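Local atomic coordinates of DUF4785 domain-containing protein (Legionella pneumophila subsp. pneumophila, PDB entry 4KH9), a protein that is of unknown function but binds calcium and belongs to the three-domain DUF4785 family, whose central and C-terminal domains are E-set-like. Residues Thr291-Gln303 with Asn343-Gly355. Numbering follows the deposited sequence.
Sequences TASRYALQSVLFQ and NLYLGYLRLIDYG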
loop_
_atom_site.group_PDB
_atom_site.type_symbol
_atom_site.label_atom_id
_atom_site.label_comp_id
_atom_site.label_asym_id
_atom_site.label_seq_id
_atom_site.Cartn_x
_atom_site.Cartn_y
_atom_site.Cartn_z
ATOM N N THR A 291 -10.817 13.680 19.354
ATOM C CA THR A 291 -10.374 14.832 18.556
ATOM C C THR A 291 -11.552 15.462 17.810
ATOM O O THR A 291 -12.311 14.750 17.156
ATOM C CB THR A 291 -9.269 14.393 17.578
ATOM O OG1 THR A 291 -8.091 14.126 18.324
ATOM C CG2 THR A 291 -8.943 15.435 16.517
ATOM N N ALA A 292 -11.658 16.806 17.884
ATOM C CA ALA A 292 -12.671 17.611 17.207
ATOM C C ALA A 292 -12.539 17.419 15.690
ATOM O O ALA A 292 -11.470 17.659 15.117
ATOM C CB ALA A 292 -12.517 19.087 17.592
ATOM N N SER A 293 -13.590 16.892 15.057
ATOM C CA SER A 293 -13.554 16.612 13.619
ATOM C C SER A 293 -14.935 16.360 13.104
ATOM O O SER A 293 -15.897 16.358 13.867
ATOM C CB SER A 293 -12.656 15.396 13.335
ATOM O OG SER A 293 -12.387 15.226 11.952
ATOM N N ARG A 294 -15.035 16.115 11.802
ATOM C CA ARG A 294 -16.294 15.723 11.178
ATOM C C ARG A 294 -16.322 14.208 11.083
ATOM O O ARG A 294 -15.403 13.581 10.549
ATOM C CB ARG A 294 -16.482 16.392 9.808
ATOM C CG ARG A 294 -17.840 16.083 9.201
ATOM C CD ARG A 294 -18.032 16.825 7.897
ATOM N NE ARG A 294 -19.377 16.603 7.374
ATOM C CZ ARG A 294 -20.489 17.154 7.851
ATOM N NH1 ARG A 294 -20.444 17.953 8.909
ATOM N NH2 ARG A 294 -21.659 16.874 7.301
ATOM N N TYR A 295 -17.387 13.616 11.603
ATOM C CA TYR A 295 -17.546 12.168 11.620
ATOM C C TYR A 295 -18.840 11.749 10.952
ATOM O O TYR A 295 -19.851 12.475 11.020
ATOM C CB TYR A 295 -17.545 11.649 13.067
ATOM C CG TYR A 295 -16.250 11.887 13.806
ATOM C CD1 TYR A 295 -15.221 10.951 13.768
ATOM C CD2 TYR A 295 -16.068 13.023 14.583
ATOM C CE1 TYR A 295 -14.019 11.167 14.447
ATOM C CE2 TYR A 295 -14.880 13.237 15.289
ATOM C CZ TYR A 295 -13.864 12.295 15.232
ATOM O OH TYR A 295 -12.668 12.515 15.879
ATOM N N ALA A 296 -18.829 10.560 10.339
ATOM C CA ALA A 296 -20.040 10.024 9.737
ATOM C C ALA A 296 -20.318 8.670 10.284
ATOM O O ALA A 296 -19.447 7.804 10.292
ATOM C CB ALA A 296 -19.931 9.968 8.222
ATOM N N LEU A 297 -21.524 8.489 10.774
ATOM C CA LEU A 297 -21.998 7.203 11.242
ATOM C C LEU A 297 -22.812 6.579 10.137
ATOM O O LEU A 297 -23.835 7.141 9.755
ATOM C CB LEU A 297 -22.813 7.372 12.516
ATOM C CG LEU A 297 -23.521 6.127 13.042
ATOM C CD1 LEU A 297 -22.516 5.015 13.401
ATOM C CD2 LEU A 297 -24.387 6.480 14.206
ATOM N N GLN A 298 -22.365 5.428 9.618
ATOM C CA GLN A 298 -23.045 4.729 8.532
ATOM C C GLN A 298 -23.552 3.383 9.000
ATOM O O GLN A 298 -22.826 2.677 9.692
ATOM C CB GLN A 298 -22.088 4.542 7.359
ATOM C CG GLN A 298 -22.792 4.407 6.030
ATOM C CD GLN A 298 -21.817 4.097 4.928
ATOM O OE1 GLN A 298 -21.737 2.958 4.450
ATOM N NE2 GLN A 298 -21.077 5.109 4.490
ATOM N N SER A 299 -24.791 3.028 8.606
ATOM C CA SER A 299 -25.451 1.764 8.950
ATOM C C SER A 299 -26.278 1.249 7.785
ATOM O O SER A 299 -26.702 2.034 6.940
ATOM C CB SER A 299 -26.343 1.941 10.168
ATOM O OG SER A 299 -26.744 0.680 10.690
ATOM N N VAL A 300 -26.503 -0.061 7.735
ATOM C CA VAL A 300 -27.298 -0.691 6.670
ATOM C C VAL A 300 -28.405 -1.554 7.299
ATOM O O VAL A 300 -28.139 -2.331 8.215
ATOM C CB VAL A 300 -26.416 -1.506 5.680
ATOM C CG1 VAL A 300 -25.701 -2.650 6.365
ATOM C CG2 VAL A 300 -27.228 -2.020 4.492
ATOM N N LEU A 301 -29.634 -1.389 6.814
ATOM C CA LEU A 301 -30.780 -2.168 7.258
ATOM C C LEU A 301 -30.935 -3.372 6.339
ATOM O O LEU A 301 -31.032 -3.215 5.122
ATOM C CB LEU A 301 -32.067 -1.320 7.290
ATOM C CG LEU A 301 -33.341 -1.990 7.825
ATOM C CD1 LEU A 301 -33.300 -2.119 9.333
ATOM C CD2 LEU A 301 -34.550 -1.206 7.445
ATOM N N PHE A 302 -30.922 -4.570 6.930
ATOM C CA PHE A 302 -31.076 -5.845 6.237
ATOM C C PHE A 302 -32.427 -6.461 6.559
ATOM O O PHE A 302 -33.008 -6.146 7.595
ATOM C CB PHE A 302 -29.951 -6.803 6.657
ATOM C CG PHE A 302 -28.696 -6.764 5.828
ATOM C CD1 PHE A 302 -27.726 -5.795 6.050
ATOM C CD2 PHE A 302 -28.452 -7.737 4.860
ATOM C CE1 PHE A 302 -26.555 -5.767 5.283
ATOM C CE2 PHE A 302 -27.279 -7.712 4.101
ATOM C CZ PHE A 302 -26.337 -6.728 4.318
ATOM N N GLN A 303 -32.920 -7.336 5.665
ATOM C CA GLN A 303 -34.171 -8.080 5.799
ATOM C C GLN A 303 -33.843 -9.559 5.780
ATOM O O GLN A 303 -33.077 -9.973 4.920
ATOM C CB GLN A 303 -35.166 -7.705 4.682
ATOM C CG GLN A 303 -36.458 -8.528 4.685
ATOM C CD GLN A 303 -37.328 -8.300 3.475
ATOM O OE1 GLN A 303 -37.489 -7.177 2.995
ATOM N NE2 GLN A 303 -37.978 -9.354 3.001
ATOM N N ASN A 343 -37.908 -9.629 11.417
ATOM C CA ASN A 343 -37.423 -9.858 10.058
ATOM C C ASN A 343 -36.408 -8.762 9.628
ATOM O O ASN A 343 -36.072 -8.680 8.446
ATOM C CB ASN A 343 -38.619 -9.918 9.090
ATOM C CG ASN A 343 -38.367 -10.598 7.764
ATOM O OD1 ASN A 343 -37.384 -11.328 7.568
ATOM N ND2 ASN A 343 -39.271 -10.376 6.822
ATOM N N LEU A 344 -35.897 -7.946 10.584
ATOM C CA LEU A 344 -34.928 -6.873 10.279
ATOM C C LEU A 344 -33.714 -6.909 11.196
ATOM O O LEU A 344 -33.839 -7.271 12.369
ATOM C CB LEU A 344 -35.581 -5.477 10.399
ATOM C CG LEU A 344 -36.695 -5.094 9.419
ATOM C CD1 LEU A 344 -37.436 -3.868 9.915
ATOM C CD2 LEU A 344 -36.160 -4.862 8.011
ATOM N N TYR A 345 -32.541 -6.484 10.676
ATOM C CA TYR A 345 -31.327 -6.374 11.483
ATOM C C TYR A 345 -30.346 -5.330 10.888
ATOM O O TYR A 345 -30.467 -4.947 9.722
ATOM C CB TYR A 345 -30.634 -7.741 11.676
ATOM C CG TYR A 345 -29.917 -8.322 10.479
ATOM C CD1 TYR A 345 -28.583 -8.010 10.221
ATOM C CD2 TYR A 345 -30.526 -9.288 9.679
ATOM C CE1 TYR A 345 -27.901 -8.571 9.140
ATOM C CE2 TYR A 345 -29.848 -9.872 8.605
ATOM C CZ TYR A 345 -28.532 -9.512 8.344
ATOM O OH TYR A 345 -27.854 -10.068 7.286
ATOM N N LEU A 346 -29.402 -4.856 11.726
ATOM C CA LEU A 346 -28.356 -3.912 11.329
ATOM C C LEU A 346 -27.150 -4.705 10.893
ATOM O O LEU A 346 -26.581 -5.433 11.716
ATOM C CB LEU A 346 -27.995 -2.927 12.470
ATOM C CG LEU A 346 -29.060 -1.929 12.906
ATOM C CD1 LEU A 346 -28.599 -1.149 14.131
ATOM C CD2 LEU A 346 -29.414 -0.996 11.786
ATOM N N GLY A 347 -26.802 -4.606 9.604
ATOM C CA GLY A 347 -25.665 -5.321 9.013
ATOM C C GLY A 347 -24.309 -4.871 9.535
ATOM O O GLY A 347 -23.405 -5.685 9.764
ATOM N N TYR A 348 -24.148 -3.554 9.715
ATOM C CA TYR A 348 -22.908 -3.015 10.245
ATOM C C TYR A 348 -23.144 -1.663 10.878
ATOM O O TYR A 348 -24.185 -1.039 10.667
ATOM C CB TYR A 348 -21.798 -2.912 9.159
ATOM C CG TYR A 348 -22.100 -2.017 7.978
ATOM C CD1 TYR A 348 -22.083 -0.633 8.111
ATOM C CD2 TYR A 348 -22.280 -2.549 6.704
ATOM C CE1 TYR A 348 -22.292 0.199 7.018
ATOM C CE2 TYR A 348 -22.463 -1.723 5.593
ATOM C CZ TYR A 348 -22.475 -0.349 5.757
ATOM O OH TYR A 348 -22.684 0.468 4.675
ATOM N N LEU A 349 -22.148 -1.223 11.651
ATOM C CA LEU A 349 -22.025 0.080 12.277
ATOM C C LEU A 349 -20.607 0.573 12.035
ATOM O O LEU A 349 -19.660 0.029 12.607
ATOM C CB LEU A 349 -22.370 0.038 13.767
ATOM C CG LEU A 349 -23.811 -0.294 14.121
ATOM C CD1 LEU A 349 -23.943 -0.495 15.598
ATOM C CD2 LEU A 349 -24.769 0.786 13.634
ATOM N N ARG A 350 -20.463 1.552 11.135
ATOM C CA ARG A 350 -19.166 2.120 10.730
ATOM C C ARG A 350 -19.088 3.616 11.056
ATOM O O ARG A 350 -20.047 4.354 10.802
ATOM C CB ARG A 350 -18.943 1.900 9.224
ATOM C CG ARG A 350 -18.722 0.427 8.897
ATOM C CD ARG A 350 -18.584 0.129 7.424
ATOM N NE ARG A 350 -18.537 -1.319 7.223
ATOM C CZ ARG A 350 -18.751 -1.926 6.062
ATOM N NH1 ARG A 350 -19.028 -1.217 4.975
ATOM N NH2 ARG A 350 -18.713 -3.249 5.983
ATOM N N LEU A 351 -17.955 4.055 11.612
ATOM C CA LEU A 351 -17.768 5.458 11.924
ATOM C C LEU A 351 -16.547 5.971 11.159
ATOM O O LEU A 351 -15.465 5.405 11.277
ATOM C CB LEU A 351 -17.644 5.678 13.447
ATOM C CG LEU A 351 -17.565 7.137 13.916
ATOM C CD1 LEU A 351 -18.915 7.824 13.806
ATOM C CD2 LEU A 351 -17.117 7.194 15.352
ATOM N N ILE A 352 -16.756 6.993 10.316
ATOM C CA ILE A 352 -15.712 7.575 9.466
ATOM C C ILE A 352 -15.268 8.897 10.051
ATOM O O ILE A 352 -16.110 9.692 10.445
ATOM C CB ILE A 352 -16.200 7.764 7.980
ATOM C CG1 ILE A 352 -16.620 6.421 7.355
ATOM C CG2 ILE A 352 -15.109 8.431 7.093
ATOM C CD1 ILE A 352 -17.394 6.502 6.053
ATOM N N ASP A 353 -13.976 9.156 10.023
ATOM C CA ASP A 353 -13.383 10.437 10.406
ATOM C C ASP A 353 -12.985 11.114 9.115
ATOM O O ASP A 353 -12.037 10.668 8.486
ATOM C CB ASP A 353 -12.189 10.246 11.367
ATOM C CG ASP A 353 -11.460 11.511 11.797
ATOM O OD1 ASP A 353 -11.770 12.602 11.252
ATOM O OD2 ASP A 353 -10.618 11.423 12.706
ATOM N N TYR A 354 -13.676 12.205 8.721
ATOM C CA TYR A 354 -13.359 12.901 7.474
ATOM C C TYR A 354 -12.050 13.667 7.552
ATOM O O TYR A 354 -11.500 14.008 6.503
ATOM C CB TYR A 354 -14.483 13.837 7.058
ATOM C CG TYR A 354 -15.671 13.085 6.502
ATOM C CD1 TYR A 354 -15.637 12.543 5.224
ATOM C CD2 TYR A 354 -16.850 12.977 7.224
ATOM C CE1 TYR A 354 -16.741 11.894 4.684
ATOM C CE2 TYR A 354 -17.967 12.342 6.690
ATOM C CZ TYR A 354 -17.903 11.780 5.427
ATOM O OH TYR A 354 -18.992 11.137 4.894
ATOM N N GLY A 355 -11.537 13.891 8.771
ATOM C CA GLY A 355 -10.232 14.517 8.959
ATOM C C GLY A 355 -9.129 13.576 8.512
ATOM O O GLY A 355 -8.085 14.015 8.038
#
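A beta bulge interrupts the antiparallel pairing of strands 293-302 and 345-353, in the E-set-like C-terminal domain: V300 faces both G347 and Y348, so the register slips by one residue. V300 O still receives G347 N (3.0 Å). The hydroxyl of S299 donates to Y348 O (3.1 Å), while V300 N and Y348 N have no partner. Y348 turns its CG between its own N and carbonyl carbon (chi1 61°), bringing the ring against the other strand. V300 CG1 sits over one face of the Y348 ring, 3.8 Å from its centroid, the R350 guanidinium covers the opposite face, and Y348 OH donates to a lone pair of Q298 OE1 (2.7 Å). Beyond the bulge, F302 CB rests over the centre of the Y345 ring; the F302 and Y345 planes lie 12° apart, yet little of one ring covers the other. At the other end, S293 OG (2.8 Å) and G355 N, the latter closing an Asx turn, reach D353 OD1 from opposite faces of the carboxylate, whose OD2 bonds to Y12, S267 and Q356. Strand 312-322 flanks 293-302, and 358-368 flanks 345-353, where N364 binds R350. L297, L349 and L351 pack on strand 268-278 of the facing sheet, L301 and L346 on F333 of strand 325-333.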